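Local coordinates for protein putative cytochrome P450 154A1 (PDB 1ODO) that belongs to the haem-containing cytochrome P450 family and holds 4-phenyl-1H-imidazole in a pocket beside the haem, at residues D34-Q39 with T75-L80; D277-T282 with E363-L368; E385-V390 with H398-V403. All coordinates share one frame; numbering follows the deposited sequence.

Interaction 1 (D34-Q39 with T75-L80)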
ATOM      1  N   ASP A  34     -12.623 -13.530  -9.943  1.00 12.68           N
ATOM      2  CA  ASP A  34     -13.597 -12.462 -10.070  1.00 13.47           C
ATOM      3  C   ASP A  34     -13.290 -11.439  -8.983  1.00 13.61           C
ATOM      4  O   ASP A  34     -13.226 -11.776  -7.800  1.00 15.03           O
ATOM      5  CB  ASP A  34     -15.018 -12.996  -9.884  1.00 13.78           C
ATOM      6  CG  ASP A  34     -16.058 -11.897  -9.917  1.00 16.84           C
ATOM      7  OD1 ASP A  34     -16.819 -11.825 -10.905  1.00 18.72           O
ATOM      8  OD2 ASP A  34     -16.104 -11.096  -8.958  1.00 15.75           O
ATOM      9  N   VAL A  35     -13.078 -10.194  -9.393  1.00 13.85           N
ATOM     10  CA  VAL A  35     -12.776  -9.114  -8.457  1.00 14.16           C
ATOM     11  C   VAL A  35     -13.922  -8.114  -8.557  1.00 13.67           C
ATOM     12  O   VAL A  35     -13.932  -7.251  -9.433  1.00 13.92           O
ATOM     13  CB  VAL A  35     -11.445  -8.416  -8.818  1.00 14.95           C
ATOM     14  CG1 VAL A  35     -11.130  -7.316  -7.803  1.00 13.58           C
ATOM     15  CG2 VAL A  35     -10.324  -9.438  -8.856  1.00 17.17           C
ATOM     16  N   LEU A  36     -14.899  -8.259  -7.668  1.00 14.19           N
ATOM     17  CA  LEU A  36     -16.063  -7.383  -7.642  1.00 14.96           C
ATOM     18  C   LEU A  36     -16.764  -7.268  -8.999  1.00 15.93           C
ATOM     19  O   LEU A  36     -17.156  -6.178  -9.420  1.00 15.65           O
ATOM     20  CB  LEU A  36     -15.671  -5.993  -7.119  1.00 14.90           C
ATOM     21  CG  LEU A  36     -15.553  -5.888  -5.591  1.00 17.46           C
ATOM     22  CD1 LEU A  36     -14.339  -6.664  -5.094  1.00 17.32           C
ATOM     23  CD2 LEU A  36     -15.441  -4.425  -5.187  1.00 18.58           C
ATOM     24  N   GLY A  37     -16.919  -8.398  -9.685  1.00 15.02           N
ATOM     25  CA  GLY A  37     -17.583  -8.377 -10.979  1.00 14.98           C
ATOM     26  C   GLY A  37     -16.696  -8.371 -12.210  1.00 15.65           C
ATOM     27  O   GLY A  37     -17.184  -8.575 -13.321  1.00 16.07           O
ATOM     28  N   VAL A  38     -15.405  -8.116 -12.030  1.00 14.90           N
ATOM     29  CA  VAL A  38     -14.476  -8.097 -13.159  1.00 14.15           C
ATOM     30  C   VAL A  38     -13.611  -9.350 -13.081  1.00 13.33           C
ATOM     31  O   VAL A  38     -13.001  -9.619 -12.047  1.00 14.14           O
ATOM     32  CB  VAL A  38     -13.562  -6.845 -13.130  1.00 13.80           C
ATOM     33  CG1 VAL A  38     -12.410  -7.010 -14.118  1.00 13.85           C
ATOM     34  CG2 VAL A  38     -14.377  -5.601 -13.483  1.00 13.65           C
ATOM     35  N   GLN A  39     -13.572 -10.121 -14.165  1.00 12.14           N
ATOM     36  CA  GLN A  39     -12.773 -11.341 -14.186  1.00 12.57           C
ATOM     37  C   GLN A  39     -11.364 -11.044 -14.681  1.00 13.13           C
ATOM     38  O   GLN A  39     -11.172 -10.314 -15.654  1.00 14.26           O
ATOM     39  CB  GLN A  39     -13.421 -12.405 -15.073  1.00 15.98           C
ATOM     40  CG  GLN A  39     -14.773 -12.900 -14.570  1.00 19.55           C
ATOM     41  CD  GLN A  39     -15.885 -11.894 -14.790  1.00 21.84           C
ATOM     42  OE1 GLN A  39     -16.196 -11.538 -15.925  1.00 25.78           O
ATOM     43  NE2 GLN A  39     -16.494 -11.434 -13.702  1.00 24.09           N
ATOM     44  N   THR A  75     -19.785   0.766 -14.085  1.00 20.39           N
ATOM     45  CA  THR A  75     -20.401  -0.198 -13.178  1.00 18.68           C
ATOM     46  C   THR A  75     -19.495  -0.814 -12.114  1.00 17.69           C
ATOM     47  O   THR A  75     -19.978  -1.257 -11.076  1.00 16.24           O
ATOM     48  CB  THR A  75     -21.028  -1.364 -13.964  1.00 21.05           C
ATOM     49  OG1 THR A  75     -20.006  -2.043 -14.702  1.00 20.81           O
ATOM     50  CG2 THR A  75     -22.096  -0.848 -14.923  1.00 21.80           C
ATOM     51  N   TRP A  76     -18.192  -0.842 -12.362  1.00 14.54           N
ATOM     52  CA  TRP A  76     -17.256  -1.421 -11.402  1.00 14.30           C
ATOM     53  C   TRP A  76     -16.950  -0.511 -10.215  1.00 13.99           C
ATOM     54  O   TRP A  76     -16.534   0.635 -10.387  1.00 13.37           O
ATOM     55  CB  TRP A  76     -15.959  -1.787 -12.117  1.00 14.15           C
ATOM     56  CG  TRP A  76     -15.085  -2.760 -11.383  1.00 12.88           C
ATOM     57  CD1 TRP A  76     -15.491  -3.842 -10.655  1.00 13.12           C
ATOM     58  CD2 TRP A  76     -13.655  -2.826 -11.434  1.00 14.09           C
ATOM     59  NE1 TRP A  76     -14.402  -4.585 -10.257  1.00 14.26           N
ATOM     60  CE2 TRP A  76     -13.263  -3.983 -10.724  1.00 13.51           C
ATOM     61  CE3 TRP A  76     -12.666  -2.022 -12.019  1.00 13.37           C
ATOM     62  CZ2 TRP A  76     -11.922  -4.360 -10.585  1.00 13.86           C
ATOM     63  CZ3 TRP A  76     -11.330  -2.397 -11.879  1.00 15.10           C
ATOM     64  CH2 TRP A  76     -10.973  -3.556 -11.169  1.00 14.61           C
ATOM     65  N   PRO A  77     -17.155  -1.018  -8.989  1.00 13.80           N
ATOM     66  CA  PRO A  77     -16.890  -0.236  -7.778  1.00 14.72           C
ATOM     67  C   PRO A  77     -15.421   0.162  -7.632  1.00 15.27           C
ATOM     68  O   PRO A  77     -15.106   1.110  -6.921  1.00 15.36           O
ATOM     69  CB  PRO A  77     -17.349  -1.167  -6.657  1.00 15.29           C
ATOM     70  CG  PRO A  77     -18.462  -1.947  -7.302  1.00 16.90           C
ATOM     71  CD  PRO A  77     -17.864  -2.269  -8.659  1.00 16.87           C
ATOM     72  N   LEU A  78     -14.527  -0.565  -8.302  1.00 14.24           N
ATOM     73  CA  LEU A  78     -13.096  -0.264  -8.223  1.00 13.99           C
ATOM     74  C   LEU A  78     -12.586   0.550  -9.408  1.00 13.91           C
ATOM     75  O   LEU A  78     -11.380   0.634  -9.635  1.00 13.10           O
ATOM     76  CB  LEU A  78     -12.286  -1.563  -8.131  1.00 15.35           C
ATOM     77  CG  LEU A  78     -12.600  -2.503  -6.963  1.00 16.62           C
ATOM     78  CD1 LEU A  78     -11.583  -3.634  -6.939  1.00 14.96           C
ATOM     79  CD2 LEU A  78     -12.558  -1.733  -5.654  1.00 17.45           C
ATOM     80  N   ALA A  79     -13.506   1.164 -10.148  1.00 12.94           N
ATOM     81  CA  ALA A  79     -13.153   1.968 -11.314  1.00 13.14           C
ATOM     82  C   ALA A  79     -12.037   2.990 -11.103  1.00 12.22           C
ATOM     83  O   ALA A  79     -11.190   3.173 -11.978  1.00 11.72           O
ATOM     84  CB  ALA A  79     -14.401   2.674 -11.850  1.00 13.97           C
ATOM     85  N   LEU A  80     -12.029   3.654  -9.952  1.00 13.88           N
ATOM     86  CA  LEU A  80     -11.002   4.656  -9.673  1.00 13.62           C
ATOM     87  C   LEU A  80      -9.573   4.120  -9.785  1.00 14.60           C
ATOM     88  O   LEU A  80      -8.655   4.852 -10.157  1.00 13.96           O
ATOM     89  CB  LEU A  80     -11.207   5.257  -8.281  1.00 15.22           C
ATOM     90  CG  LEU A  80     -10.263   6.410  -7.921  1.00 16.04           C
ATOM     91  CD1 LEU A  80     -10.521   7.592  -8.854  1.00 17.27           C
ATOM     92  CD2 LEU A  80     -10.475   6.824  -6.471  1.00 16.15           C
TER
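Trp-76 and Val-38 make the tightest part of this contact. The CG2 methyl of Val-38 sits squarely over the five-membered ring, 3.3 Å from its centroid and 6° off the normal, a close CH-pi contact. The same indole is hemmed in from its other face by Leu-78 CB of its own segment. At the ring edge, NE1 donates to the backbone O of Val-35 across 2.8 Å, the oxygen lying near the ring plane. With CG anti to the backbone N (chi1 -162°), the indole is carried across toward the 34-39 segment, where this bond and the two faces fix its rotation. Val-35 O also accepts from Val-38 N, so two donors grip one carbonyl. That second bond belongs to the hairpin itself: strands 30-35 and 38-43 of the mixed sheet are joined through a two-residue loop forming a type I' turn from Val-35 to Val-38, with Leu-36 and Gly-37 at its corners, both at positive phi. The loop that meets it is the link into helix 80-83, itself bent by a type I turn from Trp-76 to Ala-79. Packing is looser where Leu-36 and Val-35 meet Pro-77 and the end of Leu-78. Leu-36 CD2 lies 3.9 Å from Leu-78 CG and 4.1 Å from Pro-77 CB, while Val-35 CG1 is 3.8 Å from Leu-78 CD1. On the more exposed side the hairpin relies on its own polar groups: Asp-34 OD2 takes the N-H of Gly-37 at 2.9 Å in an Asx motif, and OD1 is met from above the carboxylate plane by Gln-39 NE2 at 2.8 Å.

Interaction 2 (D277-T282 with E363-L368)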
ATOM      1  N   ASP A 277      15.457  -5.688   9.251  1.00 13.84           N
ATOM      2  CA  ASP A 277      15.193  -7.083   8.903  1.00 14.16           C
ATOM      3  C   ASP A 277      13.748  -7.431   9.248  1.00 13.42           C
ATOM      4  O   ASP A 277      13.079  -8.159   8.514  1.00 12.08           O
ATOM      5  CB  ASP A 277      16.109  -8.039   9.669  1.00 14.39           C
ATOM      6  CG  ASP A 277      17.558  -7.939   9.243  1.00 18.48           C
ATOM      7  OD1 ASP A 277      17.823  -7.629   8.060  1.00 17.34           O
ATOM      8  OD2 ASP A 277      18.434  -8.196  10.099  1.00 19.27           O
ATOM      9  N   VAL A 278      13.278  -6.924  10.384  1.00 12.88           N
ATOM     10  CA  VAL A 278      11.912  -7.192  10.810  1.00 12.23           C
ATOM     11  C   VAL A 278      10.921  -6.571   9.836  1.00 12.56           C
ATOM     12  O   VAL A 278       9.886  -7.165   9.528  1.00 11.73           O
ATOM     13  CB  VAL A 278      11.651  -6.644  12.229  1.00 13.88           C
ATOM     14  CG1 VAL A 278      10.169  -6.708  12.554  1.00 12.46           C
ATOM     15  CG2 VAL A 278      12.439  -7.462  13.240  1.00 16.16           C
ATOM     16  N   VAL A 279      11.237  -5.376   9.346  1.00 12.05           N
ATOM     17  CA  VAL A 279      10.354  -4.703   8.408  1.00 11.28           C
ATOM     18  C   VAL A 279      10.309  -5.471   7.091  1.00 11.53           C
ATOM     19  O   VAL A 279       9.239  -5.636   6.508  1.00 10.23           O
ATOM     20  CB  VAL A 279      10.800  -3.236   8.172  1.00 13.04           C
ATOM     21  CG1 VAL A 279      10.053  -2.630   6.988  1.00 11.93           C
ATOM     22  CG2 VAL A 279      10.508  -2.414   9.431  1.00 12.53           C
ATOM     23  N   GLU A 280      11.460  -5.955   6.628  1.00 10.99           N
ATOM     24  CA  GLU A 280      11.488  -6.700   5.375  1.00 11.53           C
ATOM     25  C   GLU A 280      10.712  -8.007   5.475  1.00 12.07           C
ATOM     26  O   GLU A 280      10.040  -8.403   4.527  1.00 11.82           O
ATOM     27  CB  GLU A 280      12.924  -6.988   4.935  1.00 10.62           C
ATOM     28  CG  GLU A 280      13.663  -5.738   4.478  1.00 12.39           C
ATOM     29  CD  GLU A 280      12.846  -4.928   3.488  1.00 13.56           C
ATOM     30  OE1 GLU A 280      12.572  -3.741   3.764  1.00 13.31           O
ATOM     31  OE2 GLU A 280      12.468  -5.481   2.435  1.00 14.20           O
ATOM     32  N   GLU A 281      10.805  -8.686   6.613  1.00 11.34           N
ATOM     33  CA  GLU A 281      10.080  -9.940   6.766  1.00 11.45           C
ATOM     34  C   GLU A 281       8.585  -9.658   6.913  1.00 11.14           C
ATOM     35  O   GLU A 281       7.757 -10.480   6.526  1.00 10.92           O
ATOM     36  CB  GLU A 281      10.593 -10.732   7.973  1.00 11.74           C
ATOM     37  CG  GLU A 281       9.823 -12.028   8.222  1.00 11.52           C
ATOM     38  CD  GLU A 281      10.039 -13.087   7.141  1.00 13.70           C
ATOM     39  OE1 GLU A 281      10.460 -12.747   6.011  1.00 11.07           O
ATOM     40  OE2 GLU A 281       9.770 -14.272   7.427  1.00 14.19           O
ATOM     41  N   THR A 282       8.239  -8.503   7.483  1.00  9.49           N
ATOM     42  CA  THR A 282       6.830  -8.149   7.653  1.00  9.87           C
ATOM     43  C   THR A 282       6.262  -7.875   6.259  1.00  9.70           C
ATOM     44  O   THR A 282       5.139  -8.267   5.935  1.00 11.35           O
ATOM     45  CB  THR A 282       6.654  -6.883   8.535  1.00  9.56           C
ATOM     46  OG1 THR A 282       7.143  -7.145   9.860  1.00 10.13           O
ATOM     47  CG2 THR A 282       5.173  -6.485   8.617  1.00 10.01           C
ATOM     48  N   GLU A 363       9.934   5.095   7.695  1.00 12.66           N
ATOM     49  CA  GLU A 363       8.867   5.372   8.650  1.00 12.89           C
ATOM     50  C   GLU A 363       8.646   4.215   9.613  1.00 12.29           C
ATOM     51  O   GLU A 363       8.588   4.406  10.825  1.00 11.11           O
ATOM     52  CB  GLU A 363       7.547   5.658   7.922  1.00 13.53           C
ATOM     53  CG  GLU A 363       7.458   7.038   7.285  1.00 16.57           C
ATOM     54  CD  GLU A 363       6.094   7.307   6.672  1.00 18.22           C
ATOM     55  OE1 GLU A 363       5.077   6.951   7.304  1.00 18.54           O
ATOM     56  OE2 GLU A 363       6.035   7.887   5.568  1.00 19.86           O
ATOM     57  N   VAL A 364       8.523   3.009   9.069  1.00 12.09           N
ATOM     58  CA  VAL A 364       8.299   1.833   9.899  1.00 11.20           C
ATOM     59  C   VAL A 364       9.484   1.464  10.783  1.00 11.34           C
ATOM     60  O   VAL A 364       9.305   1.162  11.962  1.00 12.73           O
ATOM     61  CB  VAL A 364       7.916   0.612   9.042  1.00 10.77           C
ATOM     62  CG1 VAL A 364       7.562  -0.561   9.941  1.00 11.39           C
ATOM     63  CG2 VAL A 364       6.740   0.960   8.136  1.00 12.39           C
ATOM     64  N   THR A 365      10.690   1.484  10.230  1.00 11.36           N
ATOM     65  CA  THR A 365      11.857   1.136  11.031  1.00 13.93           C
ATOM     66  C   THR A 365      12.013   2.117  12.197  1.00 14.62           C
ATOM     67  O   THR A 365      12.260   1.705  13.330  1.00 13.88           O
ATOM     68  CB  THR A 365      13.155   1.104  10.179  1.00 16.56           C
ATOM     69  OG1 THR A 365      13.402   2.395   9.616  1.00 21.23           O
ATOM     70  CG2 THR A 365      13.020   0.084   9.051  1.00 15.14           C
ATOM     71  N   LEU A 366      11.842   3.407  11.923  1.00 14.39           N
ATOM     72  CA  LEU A 366      11.962   4.424  12.966  1.00 15.49           C
ATOM     73  C   LEU A 366      10.870   4.259  14.023  1.00 15.81           C
ATOM     74  O   LEU A 366      11.134   4.348  15.227  1.00 15.13           O
ATOM     75  CB  LEU A 366      11.873   5.827  12.358  1.00 14.76           C
ATOM     76  CG  LEU A 366      13.125   6.340  11.641  1.00 17.03           C
ATOM     77  CD1 LEU A 366      12.847   7.711  11.056  1.00 16.38           C
ATOM     78  CD2 LEU A 366      14.289   6.412  12.628  1.00 15.85           C
ATOM     79  N   ALA A 367       9.643   4.018  13.571  1.00 15.63           N
ATOM     80  CA  ALA A 367       8.527   3.843  14.490  1.00 15.19           C
ATOM     81  C   ALA A 367       8.782   2.663  15.424  1.00 15.43           C
ATOM     82  O   ALA A 367       8.598   2.773  16.635  1.00 13.54           O
ATOM     83  CB  ALA A 367       7.233   3.631  13.709  1.00 15.87           C
ATOM     84  N   LEU A 368       9.222   1.538  14.868  1.00 13.71           N
ATOM     85  CA  LEU A 368       9.492   0.358  15.687  1.00 15.13           C
ATOM     86  C   LEU A 368      10.558   0.617  16.743  1.00 15.47           C
ATOM     87  O   LEU A 368      10.364   0.301  17.915  1.00 14.84           O
ATOM     88  CB  LEU A 368       9.933  -0.818  14.815  1.00 14.01           C
ATOM     89  CG  LEU A 368       8.882  -1.409  13.874  1.00 15.86           C
ATOM     90  CD1 LEU A 368       9.506  -2.552  13.085  1.00 16.23           C
ATOM     91  CD2 LEU A 368       7.683  -1.903  14.675  1.00 14.55           C
TER
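The short axes of helices 277-282 and 363-368 approach to 9.7 Å with 125° between their N-to-C directions, and the backbones come nearest where Val-279 faces Thr-365, their CA atoms 6.6 Å apart. Nearly all of the touching falls to one methyl group. CG2 of Val-279, the branch set beside the backbone N (CG1 being anti to it, chi1 168°), is the one turned to the other helix, where it meets three side chains. Val-364 offers CG1 at 3.5 Å from that CG2, the two valines meeting at a slant. Thr-365 crosses it at about a right angle and presents its methyl, CG2, 3.6 Å from Val-279 CG2, while its hydroxyl turns back to its own helix and bonds to the backbone O of Met-362. One turn further on, Leu-368 brings up CD1, 3.8 Å from Val-279 CG2 and 4.2 Å from CG1 of Val-278. Beyond this patch, Val-364 continues onto Val-250 of helix 247-260, and its side chain is about 6 Å from the haem at nearest atoms. Glu-281 pairs with Arg-284, three residues on, which is consistent with the ExxR motif of P450 helix K, and its other oxygen reaches Arg-339, as in the usual Glu-Arg-Arg arrangement. Helix 357-374 would then correspond to the L helix that follows the haem-ligand loop. Beside the methyl cluster, Glu-280 forms a salt bridge with Arg-361 of that helix. No hydrogen bond crosses between the two segments, so at this point the helices are matched by shape and by burial of apolar surface, and direction-specific polar pairing is left to the residues around it.

Interaction 3 (E385-V390 with H398-V403)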
ATOM      1  N   GLU A 385      -8.128 -12.062  22.646  1.00 30.81           N
ATOM      2  CA  GLU A 385      -9.092 -11.367  21.805  1.00 30.26           C
ATOM      3  C   GLU A 385      -8.722 -11.454  20.328  1.00 28.92           C
ATOM      4  O   GLU A 385      -7.587 -11.173  19.943  1.00 29.61           O
ATOM      5  CB  GLU A 385      -9.186  -9.900  22.226  1.00 33.00           C
ATOM      6  CG  GLU A 385      -9.975  -9.024  21.274  1.00 35.21           C
ATOM      7  CD  GLU A 385     -10.090  -7.598  21.768  1.00 37.51           C
ATOM      8  OE1 GLU A 385      -9.063  -7.031  22.200  1.00 40.11           O
ATOM      9  OE2 GLU A 385     -11.206  -7.040  21.715  1.00 39.36           O
ATOM     10  N   GLU A 386      -9.684 -11.851  19.504  1.00 27.55           N
ATOM     11  CA  GLU A 386      -9.450 -11.971  18.072  1.00 26.46           C
ATOM     12  C   GLU A 386      -9.571 -10.582  17.456  1.00 24.41           C
ATOM     13  O   GLU A 386     -10.564  -9.885  17.669  1.00 25.48           O
ATOM     14  CB  GLU A 386     -10.474 -12.919  17.447  1.00 28.25           C
ATOM     15  N   LEU A 387      -8.551 -10.170  16.712  1.00 22.25           N
ATOM     16  CA  LEU A 387      -8.565  -8.860  16.076  1.00 19.87           C
ATOM     17  C   LEU A 387      -8.899  -9.057  14.603  1.00 19.41           C
ATOM     18  O   LEU A 387      -8.049  -9.468  13.813  1.00 18.91           O
ATOM     19  CB  LEU A 387      -7.201  -8.178  16.233  1.00 18.66           C
ATOM     20  CG  LEU A 387      -6.735  -7.947  17.677  1.00 20.13           C
ATOM     21  CD1 LEU A 387      -5.349  -7.327  17.682  1.00 17.84           C
ATOM     22  CD2 LEU A 387      -7.718  -7.034  18.398  1.00 18.01           C
ATOM     23  N   PRO A 388     -10.151  -8.767  14.218  1.00 19.43           N
ATOM     24  CA  PRO A 388     -10.613  -8.914  12.836  1.00 18.45           C
ATOM     25  C   PRO A 388      -9.855  -8.035  11.849  1.00 18.18           C
ATOM     26  O   PRO A 388      -9.361  -6.962  12.198  1.00 16.65           O
ATOM     27  CB  PRO A 388     -12.093  -8.555  12.929  1.00 20.67           C
ATOM     28  CG  PRO A 388     -12.107  -7.523  14.019  1.00 22.96           C
ATOM     29  CD  PRO A 388     -11.193  -8.144  15.054  1.00 20.99           C
ATOM     30  N   PRO A 389      -9.757  -8.483  10.593  1.00 17.47           N
ATOM     31  CA  PRO A 389      -9.046  -7.719   9.568  1.00 16.49           C
ATOM     32  C   PRO A 389      -9.853  -6.562   8.999  1.00 16.89           C
ATOM     33  O   PRO A 389     -11.087  -6.571   9.023  1.00 15.06           O
ATOM     34  CB  PRO A 389      -8.758  -8.772   8.505  1.00 17.66           C
ATOM     35  CG  PRO A 389     -10.007  -9.614   8.556  1.00 17.65           C
ATOM     36  CD  PRO A 389     -10.232  -9.774  10.057  1.00 17.55           C
ATOM     37  N   VAL A 390      -9.145  -5.552   8.504  1.00 15.93           N
ATOM     38  CA  VAL A 390      -9.802  -4.399   7.914  1.00 15.46           C
ATOM     39  C   VAL A 390     -10.609  -5.019   6.765  1.00 15.65           C
ATOM     40  O   VAL A 390     -10.115  -5.905   6.068  1.00 14.50           O
ATOM     41  CB  VAL A 390      -8.762  -3.410   7.345  1.00 17.12           C
ATOM     42  CG1 VAL A 390      -9.435  -2.406   6.423  1.00 18.92           C
ATOM     43  CG2 VAL A 390      -8.057  -2.692   8.490  1.00 17.58           C
ATOM     44  N   HIS A 398      -5.248  -4.917  10.744  1.00 14.27           N
ATOM     45  CA  HIS A 398      -6.237  -5.224  11.771  1.00 14.54           C
ATOM     46  C   HIS A 398      -7.108  -3.991  11.967  1.00 14.21           C
ATOM     47  O   HIS A 398      -6.636  -2.868  11.827  1.00 14.78           O
ATOM     48  CB  HIS A 398      -5.554  -5.577  13.103  1.00 14.28           C
ATOM     49  CG  HIS A 398      -4.668  -6.782  13.035  1.00 15.35           C
ATOM     50  ND1 HIS A 398      -3.329  -6.708  12.709  1.00 15.53           N
ATOM     51  CD2 HIS A 398      -4.933  -8.095  13.239  1.00 15.89           C
ATOM     52  CE1 HIS A 398      -2.809  -7.923  12.716  1.00 16.03           C
ATOM     53  NE2 HIS A 398      -3.761  -8.782  13.034  1.00 15.22           N
ATOM     54  N   GLN A 399      -8.381  -4.194  12.284  1.00 14.61           N
ATOM     55  CA  GLN A 399      -9.281  -3.064  12.491  1.00 17.12           C
ATOM     56  C   GLN A 399      -8.824  -2.241  13.690  1.00 17.28           C
ATOM     57  O   GLN A 399      -9.028  -1.028  13.744  1.00 18.52           O
ATOM     58  CB  GLN A 399     -10.708  -3.565  12.709  1.00 17.24           C
ATOM     59  CG  GLN A 399     -11.363  -4.093  11.441  1.00 20.79           C
ATOM     60  CD  GLN A 399     -12.783  -4.573  11.672  1.00 23.98           C
ATOM     61  OE1 GLN A 399     -13.541  -3.962  12.422  1.00 24.43           O
ATOM     62  NE2 GLN A 399     -13.153  -5.665  11.015  1.00 24.97           N
ATOM     63  N   ARG A 400      -8.194  -2.914  14.644  1.00 17.86           N
ATOM     64  CA  ARG A 400      -7.696  -2.268  15.850  1.00 19.67           C
ATOM     65  C   ARG A 400      -6.487  -3.036  16.377  1.00 18.28           C
ATOM     66  O   ARG A 400      -6.321  -4.219  16.081  1.00 17.71           O
ATOM     67  CB  ARG A 400      -8.805  -2.225  16.902  1.00 23.19           C
ATOM     68  CG  ARG A 400      -9.464  -3.573  17.147  1.00 29.43           C
ATOM     69  CD  ARG A 400     -10.865  -3.439  17.752  1.00 36.21           C
ATOM     70  NE  ARG A 400     -10.864  -2.706  19.014  1.00 40.27           N
ATOM     71  CZ  ARG A 400     -10.876  -1.380  19.109  1.00 42.64           C
ATOM     72  NH1 ARG A 400     -10.895  -0.636  18.011  1.00 44.84           N
ATOM     73  NH2 ARG A 400     -10.861  -0.798  20.302  1.00 44.71           N
ATOM     74  N   LEU A 401      -5.640  -2.357  17.144  1.00 17.35           N
ATOM     75  CA  LEU A 401      -4.450  -2.983  17.710  1.00 17.16           C
ATOM     76  C   LEU A 401      -4.325  -2.527  19.161  1.00 18.22           C
ATOM     77  O   LEU A 401      -3.484  -1.687  19.493  1.00 16.85           O
ATOM     78  CB  LEU A 401      -3.203  -2.579  16.912  1.00 17.28           C
ATOM     79  CG  LEU A 401      -1.900  -3.308  17.261  1.00 18.95           C
ATOM     80  CD1 LEU A 401      -2.087  -4.816  17.121  1.00 19.00           C
ATOM     81  CD2 LEU A 401      -0.789  -2.832  16.347  1.00 19.56           C
ATOM     82  N   PRO A 402      -5.185  -3.073  20.040  1.00 18.25           N
ATOM     83  CA  PRO A 402      -5.239  -2.771  21.475  1.00 18.76           C
ATOM     84  C   PRO A 402      -4.011  -3.269  22.226  1.00 18.26           C
ATOM     85  O   PRO A 402      -3.737  -4.469  22.252  1.00 18.61           O
ATOM     86  CB  PRO A 402      -6.514  -3.489  21.939  1.00 19.18           C
ATOM     87  CG  PRO A 402      -7.342  -3.598  20.681  1.00 19.50           C
ATOM     88  CD  PRO A 402      -6.289  -3.971  19.666  1.00 18.90           C
ATOM     89  N   VAL A 403      -3.281  -2.344  22.838  1.00 17.50           N
ATOM     90  CA  VAL A 403      -2.083  -2.695  23.589  1.00 18.28           C
ATOM     91  C   VAL A 403      -2.036  -2.003  24.949  1.00 19.91           C
ATOM     92  O   VAL A 403      -2.814  -1.089  25.230  1.00 18.89           O
ATOM     93  CB  VAL A 403      -0.794  -2.273  22.845  1.00 18.51           C
ATOM     94  CG1 VAL A 403      -0.703  -2.962  21.490  1.00 17.93           C
ATOM     95  CG2 VAL A 403      -0.772  -0.757  22.687  1.00 18.35           C
TER
HETATM   96  O   HOH W   1      -9.153  -5.893  14.762  1.00 29.88           O
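Leu-387 and Pro-402 reach toward each other tip to tip, CD2 of the leucine 3.6 Å from CD of the proline ring. The other leucine branch, CD1, points at Leu-401 CD1, 4.2 Å away, and also rests on the backbone O of Arg-400. Farther along, the His-398 ring turns an edge to the backbone of Leu-387: CD2 is 3.5 Å from Leu-387 O, which lies in the ring plane, while ND1 bonds to Asp-252. Gln-399 crosses Pro-388 at about a right angle and is anchored by two bonds. Its backbone N gives a nearly straight bond to Pro-388 O (2.9 Å, 169°). Extended beyond CG (chi2 -179°), the side chain carries NE2 to Pro-389 O at 3.0 Å; the oxygen lies in the amide plane, but the donor stands 46° above the plane of the carbonyl. A water also donates to Pro-388 O, so that oxygen is held twice, and accepts from Arg-400 N at 3.1 Å, bridging the backbones where they begin to part. Pro-389 and His-398 form a single antiparallel bridge, a non-hydrogen-bonded pair flanked by the Gln-399 bond and by one between Val-390 and Gly-397. Such a short C-terminal hairpin, leading into strand 402-404 of the small three-stranded sheet, is consistent with the beta-4 hairpin of the P450 fold.

Overall arrangement
Followed from the N terminus, the three contacts come strictly in series, neither nesting nor crossing. Interaction 1 closes a loop of 35 residues, of which 15 are helical, and ties the hairpin of the mixed sheet to the approach to helix 80-83. Interaction 2 closes the longest excursion, 80 residues, joining helices 275-285 and 357-374 on the opposite side of the chain's centre, about 33 Å away between centres. Interaction 3 then closes just seven residues near the C terminus, its centre about 19 Å from that of interaction 2. These last two do not touch, but both border helix 247-260, where Gln-253 meets Thr-282 and His-398.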